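Local coordinates for aerotolerance-related membrane protein (Bacteroides fragilis, PDB 4JDU) that is of unknown detailed function but carries a calcium-binding von Willebrand factor type A domain and is probably linked to oxygen tolerance at the bacterial cell membrane, at residues Val9-Ala14 with Ala111-Thr116; Ala128-Ser133 with Ala182-Gly187; Gln138-Gly143 with Lys200-Glu205; Leu142-Pro147 with Ile190-Ser195. The protein carries 6 engineered substitutions. All coordinates share one frame; numbering follows the deposited sequence.

The four contacts sample one open alpha/beta sheet and the layers on either side. Contact 1 joins two of its central parallel strands, and contact 3, centred about 8 Å away, covers the next strand with helix 195-206, the last of this chain; Val-113 CG1 packs on Leu-142 CD1 between them. Contact 4 shares Leu-142 and Gly-143 with contact 3 and adds the edge strand. Contact 2 lies on the face away from helix 195-206 and joins strand 138-143 through Gly-185 O to Val-139 N, 2.8 Å. Contacts 1 and 4 run toward the metal site, the side chains of Val-114 and Val-144 lying about 11 Å and 10 Å from the bound calcium; contact 2 is remote.

Contact 1: residues Val9-Ala14 with Ala111-Thr116; sequences VEVMIA and AIVVIT
The flat groups that meet between Val-9 to Ala-14 and Ala-111 to Thr-116 are peptide units, joined N-H to C=O, with Val-11, Ile-13, Ala-111 and Val-113 on one face of the ribbon and Met-12, Ala-14, Ile-112 and Val-114 on the other. These are neighbouring parallel strands at the heart of the Rossmann-like von Willebrand factor A fold, the axes of the two segments 4.7 Å apart and turned by 18°. Five backbone hydrogen bonds pass from strand to strand. That of Ala-111 N to Glu-10 O, 2.9 Å long, lies nearly along the C=O axis, whereas further on Ala-14 N reaches Val-113 O at 2.8 Å from 33° off the carbonyl plane.

Both faces are buried. Helix 91-99 covers Met-12, a selenomethionine, together with Ile-112 and Val-114, while Ile-202 and Ile-206 of helix 195-206 press on Val-113 from the other side. At the far end Thr-116 OG1 bonds to Asp-16 OD2, close to where the chain reaches the calcium site. On the face of Val-11 and Val-113, Val-11 CG1 meets Val-113 CG2 at 3.8 Å, one branch crossing the other. In the conformer described, chi1 of Ile-13 (-55°) and a turn at chi2 together carry CD1 alongside Val-113 CB at 3.9 Å, while Ile-13 CG2 touches Ile-115 CD1 at 4.0 Å.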
loop_
_atom_site.group_PDB
_atom_site.type_symbol
_atom_site.label_atom_id
_atom_site.label_comp_id
_atom_site.label_asym_id
_atom_site.label_seq_id
_atom_site.Cartn_x
_atom_site.Cartn_y
_atom_site.Cartn_z
ATOM N N VAL A 9 3.459 2.499 18.423
ATOM C CA VAL A 9 3.206 1.324 17.596
ATOM C C VAL A 9 4.221 1.307 16.459
ATOM O O VAL A 9 4.696 2.360 16.043
ATOM C CB VAL A 9 1.775 1.378 17.015
ATOM C CG1 VAL A 9 1.487 0.202 16.074
ATOM C CG2 VAL A 9 0.764 1.422 18.138
ATOM N N GLU A 10 4.576 0.124 15.968
ATOM C CA GLU A 10 5.394 0.030 14.769
ATOM C C GLU A 10 4.479 -0.155 13.567
ATOM O O GLU A 10 3.590 -1.009 13.585
ATOM C CB GLU A 10 6.396 -1.125 14.870
ATOM C CG GLU A 10 7.452 -0.895 15.933
ATOM C CD GLU A 10 8.537 -1.946 15.922
ATOM O OE1 GLU A 10 8.535 -2.804 15.015
ATOM O OE2 GLU A 10 9.396 -1.909 16.830
ATOM N N VAL A 11 4.676 0.662 12.535
ATOM C CA VAL A 11 3.810 0.617 11.360
ATOM C C VAL A 11 4.634 0.356 10.106
ATOM O O VAL A 11 5.531 1.132 9.776
ATOM C CB VAL A 11 3.037 1.947 11.181
ATOM C CG1 VAL A 11 2.135 1.890 9.946
ATOM C CG2 VAL A 11 2.222 2.257 12.428
HETATM N N MSE A 12 4.345 -0.736 9.408
HETATM C CA MSE A 12 5.017 -1.002 8.146
HETATM C C MSE A 12 4.077 -0.704 6.996
HETATM O O MSE A 12 3.026 -1.347 6.841
HETATM C CB MSE A 12 5.512 -2.448 8.056
HETATM C CG MSE A 12 6.138 -2.773 6.717
HETATM SE SE MSE A 12 7.678 -1.645 6.328
HETATM C CE MSE A 12 8.804 -2.150 7.815
ATOM N N ILE A 13 4.457 0.295 6.205
ATOM C CA ILE A 13 3.730 0.634 4.993
ATOM C C ILE A 13 4.150 -0.331 3.896
ATOM O O ILE A 13 5.338 -0.594 3.706
ATOM C CB ILE A 13 4.060 2.065 4.528
ATOM C CG1 ILE A 13 3.809 3.072 5.650
ATOM C CG2 ILE A 13 3.248 2.427 3.289
ATOM C CD1 ILE A 13 2.355 3.152 6.082
ATOM N N ALA A 14 3.178 -0.880 3.177
ATOM C CA ALA A 14 3.481 -1.650 1.974
ATOM C C ALA A 14 2.800 -0.962 0.800
ATOM O O ALA A 14 1.574 -1.024 0.671
ATOM C CB ALA A 14 3.008 -3.098 2.115
ATOM N N ALA A 111 1.469 -2.954 13.143
ATOM C CA ALA A 111 0.432 -2.803 12.124
ATOM C C ALA A 111 1.043 -2.698 10.743
ATOM O O ALA A 111 2.074 -2.048 10.557
ATOM C CB ALA A 111 -0.420 -1.571 12.408
ATOM N N ILE A 112 0.399 -3.345 9.779
ATOM C CA ILE A 112 0.777 -3.244 8.376
ATOM C C ILE A 112 -0.288 -2.429 7.676
ATOM O O ILE A 112 -1.479 -2.622 7.924
ATOM C CB ILE A 112 0.881 -4.635 7.728
ATOM C CG1 ILE A 112 1.980 -5.455 8.418
ATOM C CG2 ILE A 112 1.119 -4.524 6.218
ATOM C CD1 ILE A 112 2.024 -6.907 7.991
ATOM N N VAL A 113 0.141 -1.489 6.839
ATOM C CA VAL A 113 -0.800 -0.701 6.042
ATOM C C VAL A 113 -0.479 -0.904 4.570
ATOM O O VAL A 113 0.533 -0.403 4.074
ATOM C CB VAL A 113 -0.733 0.799 6.397
ATOM C CG1 VAL A 113 -1.747 1.593 5.565
ATOM C CG2 VAL A 113 -0.983 1.016 7.888
ATOM N N VAL A 114 -1.314 -1.691 3.898
ATOM C CA VAL A 114 -1.160 -1.947 2.469
ATOM C C VAL A 114 -1.894 -0.868 1.685
ATOM O O VAL A 114 -3.074 -0.625 1.938
ATOM C CB VAL A 114 -1.718 -3.332 2.081
ATOM C CG1 VAL A 114 -1.447 -3.623 0.620
ATOM C CG2 VAL A 114 -1.097 -4.428 2.952
ATOM N N ILE A 115 -1.190 -0.210 0.760
ATOM C CA ILE A 115 -1.774 0.842 -0.077
ATOM C C ILE A 115 -1.711 0.403 -1.539
ATOM O O ILE A 115 -0.634 0.235 -2.108
ATOM C CB ILE A 115 -1.065 2.191 0.143
ATOM C CG1 ILE A 115 -0.984 2.472 1.648
ATOM C CG2 ILE A 115 -1.796 3.308 -0.571
ATOM C CD1 ILE A 115 -0.339 3.779 2.007
ATOM N N THR A 116 -2.877 0.190 -2.141
ATOM C CA THR A 116 -2.946 -0.543 -3.396
ATOM C C THR A 116 -4.278 -0.304 -4.085
ATOM O O THR A 116 -5.230 0.135 -3.449
ATOM C CB THR A 116 -2.775 -2.073 -3.130
ATOM O OG1 THR A 116 -2.775 -2.797 -4.364
ATOM C CG2 THR A 116 -3.904 -2.614 -2.222
#

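Contact 2: residues Ala128-Ser133 with Ala182-Gly187. Engineered in segment 128-133: Ser-131 (natural residue Glu), Ser-132 (natural residue Ala), Ser-133 (natural residue Ala).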
loop_
_atom_site.group_PDB
_atom_site.type_symbol
_atom_site.label_atom_id
_atom_site.label_comp_id
_atom_site.label_asym_id
_atom_site.label_seq_id
_atom_site.Cartn_x
_atom_site.Cartn_y
_atom_site.Cartn_z
ATOM N N ALA A 128 -1.998 -14.559 3.593
ATOM C CA ALA A 128 -0.935 -13.800 4.234
ATOM C C ALA A 128 -1.497 -12.904 5.335
ATOM O O ALA A 128 -0.896 -12.780 6.407
ATOM C CB ALA A 128 -0.160 -12.964 3.205
ATOM N N ALA A 129 -2.633 -12.271 5.065
ATOM C CA ALA A 129 -3.275 -11.418 6.058
ATOM C C ALA A 129 -3.696 -12.226 7.280
ATOM O O ALA A 129 -3.511 -11.772 8.413
ATOM C CB ALA A 129 -4.476 -10.680 5.455
ATOM N N LYS A 130 -4.264 -13.407 7.045
ATOM C CA LYS A 130 -4.652 -14.311 8.123
ATOM C C LYS A 130 -3.452 -14.707 8.983
ATOM O O LYS A 130 -3.527 -14.683 10.212
ATOM C CB LYS A 130 -5.302 -15.570 7.551
ATOM C CG LYS A 130 -5.858 -16.504 8.617
ATOM C CD LYS A 130 -6.909 -15.779 9.442
ATOM C CE LYS A 130 -7.577 -16.695 10.456
ATOM N NZ LYS A 130 -8.754 -16.032 11.085
ATOM N N SER A 131 -2.351 -15.061 8.331
ATOM C CA SER A 131 -1.136 -15.464 9.036
ATOM C C SER A 131 -0.635 -14.325 9.915
ATOM O O SER A 131 -0.290 -14.527 11.086
ATOM C CB SER A 131 -0.049 -15.855 8.036
ATOM O OG SER A 131 1.067 -16.412 8.706
ATOM N N SER A 132 -0.616 -13.133 9.344
ATOM C CA SER A 132 -0.180 -11.942 10.058
ATOM C C SER A 132 -1.047 -11.675 11.289
ATOM O O SER A 132 -0.534 -11.541 12.395
ATOM C CB SER A 132 -0.201 -10.738 9.112
ATOM O OG SER A 132 0.335 -9.589 9.740
ATOM N N SER A 133 -2.357 -11.594 11.100
ATOM C CA SER A 133 -3.239 -11.244 12.209
ATOM C C SER A 133 -3.250 -12.328 13.293
ATOM O O SER A 133 -3.373 -12.023 14.481
ATOM C CB SER A 133 -4.657 -10.918 11.708
ATOM O OG SER A 133 -5.291 -12.061 11.160
ATOM N N ALA A 182 -8.374 -6.867 4.558
ATOM C CA ALA A 182 -8.453 -6.151 5.827
ATOM C C ALA A 182 -9.241 -6.942 6.860
ATOM O O ALA A 182 -8.862 -6.979 8.039
ATOM C CB ALA A 182 -9.072 -4.772 5.630
ATOM N N LYS A 183 -10.343 -7.568 6.442
ATOM C CA LYS A 183 -11.144 -8.378 7.356
ATOM C C LYS A 183 -10.300 -9.497 7.957
ATOM O O LYS A 183 -10.244 -9.662 9.185
ATOM C CB LYS A 183 -12.360 -8.962 6.633
ATOM C CG LYS A 183 -13.058 -10.068 7.428
ATOM C CD LYS A 183 -14.051 -10.827 6.554
ATOM C CE LYS A 183 -14.648 -12.009 7.301
ATOM N NZ LYS A 183 -15.594 -12.763 6.431
ATOM N N GLU A 184 -9.627 -10.258 7.099
ATOM C CA GLU A 184 -8.854 -11.389 7.585
ATOM C C GLU A 184 -7.613 -10.926 8.332
ATOM O O GLU A 184 -7.067 -11.675 9.139
ATOM C CB GLU A 184 -8.485 -12.335 6.438
ATOM C CG GLU A 184 -9.691 -13.030 5.802
ATOM C CD GLU A 184 -10.494 -13.892 6.760
ATOM O OE1 GLU A 184 -11.682 -14.141 6.461
ATOM O OE2 GLU A 184 -9.949 -14.340 7.795
ATOM N N GLY A 185 -7.178 -9.693 8.066
ATOM C CA GLY A 185 -6.063 -9.100 8.784
ATOM C C GLY A 185 -6.453 -8.402 10.078
ATOM O O GLY A 185 -5.599 -7.767 10.706
ATOM N N ASN A 186 -7.718 -8.544 10.483
ATOM C CA ASN A 186 -8.226 -7.877 11.680
ATOM C C ASN A 186 -7.976 -6.369 11.634
ATOM O O ASN A 186 -7.710 -5.749 12.668
ATOM C CB ASN A 186 -7.588 -8.489 12.940
ATOM C CG ASN A 186 -8.346 -8.155 14.214
ATOM O OD1 ASN A 186 -9.547 -7.891 14.189
ATOM N ND2 ASN A 186 -7.642 -8.175 15.340
ATOM N N GLY A 187 -8.053 -5.786 10.437
ATOM C CA GLY A 187 -7.790 -4.373 10.272
ATOM C C GLY A 187 -8.957 -3.680 9.617
ATOM O O GLY A 187 -10.059 -4.237 9.513
HETATM O O HOH W 1 -8.524 -13.321 10.674
HETATM O O HOH W 2 -4.831 -9.796 15.426
#
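An engineered serine makes the one direct hydrogen bond here: Ser-133 OG donates to the backbone O of Glu-184 at 2.7 Å, approaching in the carbonyl plane. Its chi1 of 66° sets OG between the backbone N and the carbonyl carbon, so that the hydroxyl faces the end of the other helix while Ser-133 CB rests 3.4 Å from Gly-185 O. The same Glu-184 O accepts a second bond, from a water that also accepts a hydrogen bond from Lys-130 NZ at 2.8 Å and gives a weak one to Glu-184 OE2. The side chains of Lys-130 and Glu-184, each bent at chi2, cross obliquely, their own salt bridge being long (NZ to OE2, 3.9 Å). A second water ties Ser-133 O to Asn-186 ND2.

Helix 175-184 ends in a Schellman motif with Asn-186, at positive phi, as its C-prime residue: Gly-187 N returns to Ala-182 O at 2.8 Å. The turn comes close at Gly-185, which has no side chain, Ala-129 CB lying 4.0 Å from Gly-185 CA. Helices 125-134 and 175-184 pack side by side on the face of the sheet away from helix 195-206. Helix 91-99 touches Ala-128 beyond, and Gly-185 is bonded through its backbone to Val-139 of strand 138-143.

Contact 3: residues Gln138-Gly143 with Lys200-Glu205; sequences QVNVLG and KAINQE
Ile-202 reaches down from the helix and lays CD1 across the base of the Asn-140 side chain, 3.6 Å from CB and 3.7 Å from CG. Its CG1 stands anti to the backbone N (chi1 -169°), which directs the longer branch at the strand; the same methyl comes to 4.3 Å from Leu-142 CD2. Thus one isoleucine spans the apolar and the polar parts of the contact.

The polar part is a short chain of hydrogen bonds. Asn-140 ND2 donates to Gln-138 OE1 at 3.0 Å in a fairly straight bond. The oxygen lies in the plane of the asparagine amide, yet ND2 stands above the plane of the glutamine carbonyl.

This is the layering of a doubly wound alpha/beta domain: helix 195-206 lies against strand 138-143, the axes of the two segments 10.5 Å apart and running almost exactly antiparallel. Leu-41 of helix 37-43 also packs on Ile-202.

At the other end of this chain of bonds Gln-138 NE2 donates to Glu-205 OE2 at 2.8 Å. The oxygen is met on its anti side, the bond is bent (137°), and amide and carboxylate planes stand 54° apart. NE2 has a second acceptor in Asn-186 O, so bonds at both its N and its O hold the buried glutamine amide. Asn-140 is held likewise, since OD1 accepts from Ile-188 N, which fixes the rotation of the amide. Glu-205 CG, where the chain bends, lies 3.6 Å from Asn-140 OD1.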
loop_
_atom_site.group_PDB
_atom_site.type_symbol
_atom_site.label_atom_id
_atom_site.label_comp_id
_atom_site.label_asym_id
_atom_site.label_seq_id
_atom_site.Cartn_x
_atom_site.Cartn_y
_atom_site.Cartn_z
ATOM N N GLN A 138 -1.765 -6.603 12.885
ATOM C CA GLN A 138 -2.933 -6.129 12.144
ATOM C C GLN A 138 -2.588 -5.763 10.705
ATOM O O GLN A 138 -1.539 -5.174 10.437
ATOM C CB GLN A 138 -3.502 -4.898 12.846
ATOM C CG GLN A 138 -4.645 -4.217 12.113
ATOM C CD GLN A 138 -5.104 -2.967 12.830
ATOM O OE1 GLN A 138 -4.366 -1.979 12.914
ATOM N NE2 GLN A 138 -6.321 -3.007 13.372
ATOM N N VAL A 139 -3.473 -6.114 9.779
ATOM C CA VAL A 139 -3.300 -5.706 8.384
ATOM C C VAL A 139 -4.473 -4.843 7.938
ATOM O O VAL A 139 -5.627 -5.290 7.922
ATOM C CB VAL A 139 -3.179 -6.892 7.423
ATOM C CG1 VAL A 139 -2.858 -6.397 6.018
ATOM C CG2 VAL A 139 -2.123 -7.876 7.907
ATOM N N ASN A 140 -4.140 -3.600 7.601
ATOM C CA ASN A 140 -5.088 -2.607 7.109
ATOM C C ASN A 140 -4.865 -2.406 5.624
ATOM O O ASN A 140 -3.758 -2.589 5.120
ATOM C CB ASN A 140 -4.864 -1.278 7.838
ATOM C CG ASN A 140 -4.966 -1.423 9.345
ATOM O OD1 ASN A 140 -6.059 -1.625 9.885
ATOM N ND2 ASN A 140 -3.826 -1.318 10.037
ATOM N N VAL A 141 -5.915 -2.009 4.919
ATOM C CA VAL A 141 -5.795 -1.759 3.490
ATOM C C VAL A 141 -6.410 -0.414 3.107
ATOM O O VAL A 141 -7.570 -0.121 3.449
ATOM C CB VAL A 141 -6.449 -2.886 2.659
ATOM C CG1 VAL A 141 -6.267 -2.616 1.174
ATOM C CG2 VAL A 141 -5.863 -4.252 3.024
ATOM N N LEU A 142 -5.617 0.411 2.424
ATOM C CA LEU A 142 -6.109 1.657 1.853
ATOM C C LEU A 142 -6.197 1.454 0.347
ATOM O O LEU A 142 -5.181 1.240 -0.330
ATOM C CB LEU A 142 -5.194 2.833 2.203
ATOM C CG LEU A 142 -4.848 2.967 3.686
ATOM C CD1 LEU A 142 -4.002 4.200 3.950
ATOM C CD2 LEU A 142 -6.100 2.961 4.549
ATOM N N GLY A 143 -7.424 1.477 -0.169
ATOM C CA GLY A 143 -7.656 1.237 -1.581
ATOM C C GLY A 143 -7.643 2.551 -2.335
ATOM O O GLY A 143 -8.386 3.475 -1.992
ATOM N N LYS A 200 -6.456 10.182 8.891
ATOM C CA LYS A 200 -6.960 10.241 10.259
ATOM C C LYS A 200 -7.573 8.909 10.671
ATOM O O LYS A 200 -7.354 8.430 11.786
ATOM C CB LYS A 200 -7.982 11.372 10.417
ATOM N N ALA A 201 -8.334 8.309 9.764
ATOM C CA ALA A 201 -9.000 7.049 10.054
ATOM C C ALA A 201 -7.991 5.927 10.279
ATOM O O ALA A 201 -8.175 5.084 11.165
ATOM C CB ALA A 201 -9.958 6.695 8.936
ATOM N N ILE A 202 -6.923 5.913 9.487
ATOM C CA ILE A 202 -5.915 4.875 9.647
ATOM C C ILE A 202 -5.095 5.094 10.927
ATOM O O ILE A 202 -4.783 4.138 11.638
ATOM C CB ILE A 202 -5.026 4.694 8.376
ATOM C CG1 ILE A 202 -4.183 3.426 8.502
ATOM C CG2 ILE A 202 -4.158 5.906 8.116
ATOM C CD1 ILE A 202 -5.031 2.192 8.650
ATOM N N ASN A 203 -4.774 6.350 11.235
ATOM C CA ASN A 203 -4.108 6.681 12.495
ATOM C C ASN A 203 -4.981 6.313 13.688
ATOM O O ASN A 203 -4.487 5.877 14.729
ATOM C CB ASN A 203 -3.759 8.173 12.560
ATOM C CG ASN A 203 -2.491 8.513 11.797
ATOM O OD1 ASN A 203 -2.510 9.318 10.864
ATOM N ND2 ASN A 203 -1.379 7.903 12.194
ATOM N N GLN A 204 -6.287 6.495 13.523
ATOM C CA GLN A 204 -7.259 6.159 14.557
ATOM C C GLN A 204 -7.304 4.657 14.822
ATOM O O GLN A 204 -7.385 4.222 15.973
ATOM C CB GLN A 204 -8.648 6.673 14.163
ATOM C CG GLN A 204 -9.792 6.146 15.018
ATOM C CD GLN A 204 -11.107 6.839 14.707
ATOM O OE1 GLN A 204 -11.152 8.059 14.550
ATOM N NE2 GLN A 204 -12.182 6.063 14.608
ATOM N N GLU A 205 -7.244 3.867 13.754
ATOM C CA GLU A 205 -7.232 2.413 13.884
ATOM C C GLU A 205 -5.911 1.928 14.476
ATOM O O GLU A 205 -5.883 1.012 15.302
ATOM C CB GLU A 205 -7.466 1.754 12.524
ATOM C CG GLU A 205 -7.528 0.236 12.577
ATOM C CD GLU A 205 -8.637 -0.276 13.475
ATOM O OE1 GLU A 205 -9.717 0.355 13.523
ATOM O OE2 GLU A 205 -8.426 -1.315 14.136
#

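Contact 4: residues Leu142-Pro147 with Ile190-Ser195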
loop_
_atom_site.group_PDB
_atom_site.type_symbol
_atom_site.label_atom_id
_atom_site.label_comp_id
_atom_site.label_asym_id
_atom_site.label_seq_id
_atom_site.Cartn_x
_atom_site.Cartn_y
_atom_site.Cartn_z
ATOM N N LEU A 142 -5.617 0.411 2.424
ATOM C CA LEU A 142 -6.109 1.657 1.853
ATOM C C LEU A 142 -6.197 1.454 0.347
ATOM O O LEU A 142 -5.181 1.240 -0.330
ATOM C CB LEU A 142 -5.194 2.833 2.203
ATOM C CG LEU A 142 -4.848 2.967 3.686
ATOM C CD1 LEU A 142 -4.002 4.200 3.950
ATOM C CD2 LEU A 142 -6.100 2.961 4.549
ATOM N N GLY A 143 -7.424 1.477 -0.169
ATOM C CA GLY A 143 -7.656 1.237 -1.581
ATOM C C GLY A 143 -7.643 2.551 -2.335
ATOM O O GLY A 143 -8.386 3.475 -1.992
ATOM N N VAL A 144 -6.776 2.650 -3.336
ATOM C CA VAL A 144 -6.727 3.871 -4.138
ATOM C C VAL A 144 -7.164 3.578 -5.554
ATOM O O VAL A 144 -6.751 2.602 -6.172
ATOM C CB VAL A 144 -5.332 4.558 -4.156
ATOM C CG1 VAL A 144 -5.051 5.261 -2.831
ATOM C CG2 VAL A 144 -4.261 3.555 -4.465
ATOM N N GLY A 145 -8.035 4.444 -6.056
ATOM C CA GLY A 145 -8.582 4.290 -7.391
ATOM C C GLY A 145 -10.091 4.238 -7.312
ATOM O O GLY A 145 -10.676 4.330 -6.225
ATOM N N LEU A 146 -10.722 4.100 -8.472
ATOM C CA LEU A 146 -12.173 4.002 -8.553
ATOM C C LEU A 146 -12.558 2.651 -9.142
ATOM O O LEU A 146 -11.793 2.059 -9.905
ATOM C CB LEU A 146 -12.739 5.134 -9.414
ATOM C CG LEU A 146 -12.419 6.565 -8.957
ATOM C CD1 LEU A 146 -12.975 7.621 -9.909
ATOM C CD2 LEU A 146 -12.935 6.790 -7.548
ATOM N N PRO A 147 -13.744 2.146 -8.784
ATOM C CA PRO A 147 -14.126 0.850 -9.349
ATOM C C PRO A 147 -14.455 0.911 -10.843
ATOM O O PRO A 147 -14.420 -0.137 -11.489
ATOM C CB PRO A 147 -15.365 0.455 -8.530
ATOM C CG PRO A 147 -15.872 1.736 -7.934
ATOM C CD PRO A 147 -14.650 2.583 -7.708
ATOM N N ILE A 190 -10.207 1.247 3.926
ATOM C CA ILE A 190 -10.682 2.578 3.574
ATOM C C ILE A 190 -10.473 2.791 2.092
ATOM O O ILE A 190 -9.362 2.593 1.588
ATOM C CB ILE A 190 -9.882 3.666 4.301
ATOM C CG1 ILE A 190 -10.025 3.525 5.815
ATOM C CG2 ILE A 190 -10.320 5.050 3.848
ATOM C CD1 ILE A 190 -8.974 4.287 6.572
ATOM N N ARG A 191 -11.526 3.197 1.380
ATOM C CA ARG A 191 -11.356 3.651 0.005
ATOM C C ARG A 191 -10.889 5.101 0.040
ATOM O O ARG A 191 -11.603 5.987 0.523
ATOM C CB ARG A 191 -12.643 3.551 -0.818
ATOM C CG ARG A 191 -12.387 3.916 -2.280
ATOM C CD ARG A 191 -13.645 4.297 -3.039
ATOM N NE ARG A 191 -14.500 3.150 -3.316
ATOM C CZ ARG A 191 -15.578 3.203 -4.093
ATOM N NH1 ARG A 191 -15.922 4.347 -4.673
ATOM N NH2 ARG A 191 -16.308 2.116 -4.298
ATOM N N VAL A 192 -9.684 5.336 -0.450
ATOM C CA VAL A 192 -9.075 6.652 -0.320
ATOM C C VAL A 192 -9.713 7.671 -1.243
ATOM O O VAL A 192 -9.740 7.486 -2.460
ATOM C CB VAL A 192 -7.574 6.600 -0.615
ATOM C CG1 VAL A 192 -6.975 7.989 -0.449
ATOM C CG2 VAL A 192 -6.895 5.606 0.313
ATOM N N ASP A 193 -10.232 8.747 -0.665
ATOM C CA ASP A 193 -10.668 9.881 -1.470
ATOM C C ASP A 193 -10.029 11.172 -0.951
ATOM O O ASP A 193 -9.118 11.709 -1.582
ATOM C CB ASP A 193 -12.197 9.941 -1.561
ATOM C CG ASP A 193 -12.754 8.920 -2.543
ATOM O OD1 ASP A 193 -12.026 8.549 -3.495
ATOM O OD2 ASP A 193 -13.914 8.493 -2.372
ATOM N N ASN A 194 -10.471 11.658 0.203
ATOM C CA ASN A 194 -9.703 12.681 0.904
ATOM C C ASN A 194 -8.546 12.016 1.656
ATOM O O ASN A 194 -8.762 11.337 2.663
ATOM C CB ASN A 194 -10.592 13.483 1.857
ATOM C CG ASN A 194 -9.874 14.683 2.460
ATOM O OD1 ASN A 194 -8.828 14.545 3.096
ATOM N ND2 ASN A 194 -10.437 15.872 2.259
ATOM N N SER A 195 -7.325 12.207 1.155
ATOM C CA SER A 195 -6.137 11.570 1.728
ATOM C C SER A 195 -5.899 12.000 3.178
ATOM O O SER A 195 -5.389 11.224 3.990
ATOM C CB SER A 195 -4.895 11.866 0.879
ATOM O OG SER A 195 -4.192 12.994 1.373
#
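Arg-191 has CG anti to the backbone N (chi1 -175°) and bends at chi3 (-72°), which brings its guanidinium against Pro-147. The two side chains cross at about a right angle, Pro-147 CD lying over one face of the guanidinium, 3.5 Å above its plane and offset toward the rim, with Pro-147 CG 3.7 Å from Arg-191 NH2. Glu-175 forms a salt bridge to NE and so holds the charged group here. On the apolar side, Val-144 CG1 in the conformer described is anti to the carbonyl carbon and lies alongside Val-192, 3.6 Å from its CB. Val-192 CG2 in turn reaches Leu-142 CB at 3.8 Å, and Leu-142 CD2 lies beside Ile-190 CD1 at the same distance.

The backbones of the two strands pair in parallel, adding 189-191 as the edge strand of the vWA sheet. Gly-143 uses both polar backbone atoms: its N donates to Ile-190 O at 2.8 Å, and its O accepts from Val-192 N at 2.7 Å. After this the two segments diverge. Gly-145 takes a positive phi (123°), and its carbonyl O, buried here, has no partner in the model. Segment 190-195 leads into helix 195-206, where Asn-194 is the N-cap, its OD1 accepting from Ser-197 N. The Val-144 side chain lies about 5 Å from that of Asp-117, a calcium-binding residue of this protein that is not bound to the ion in this model.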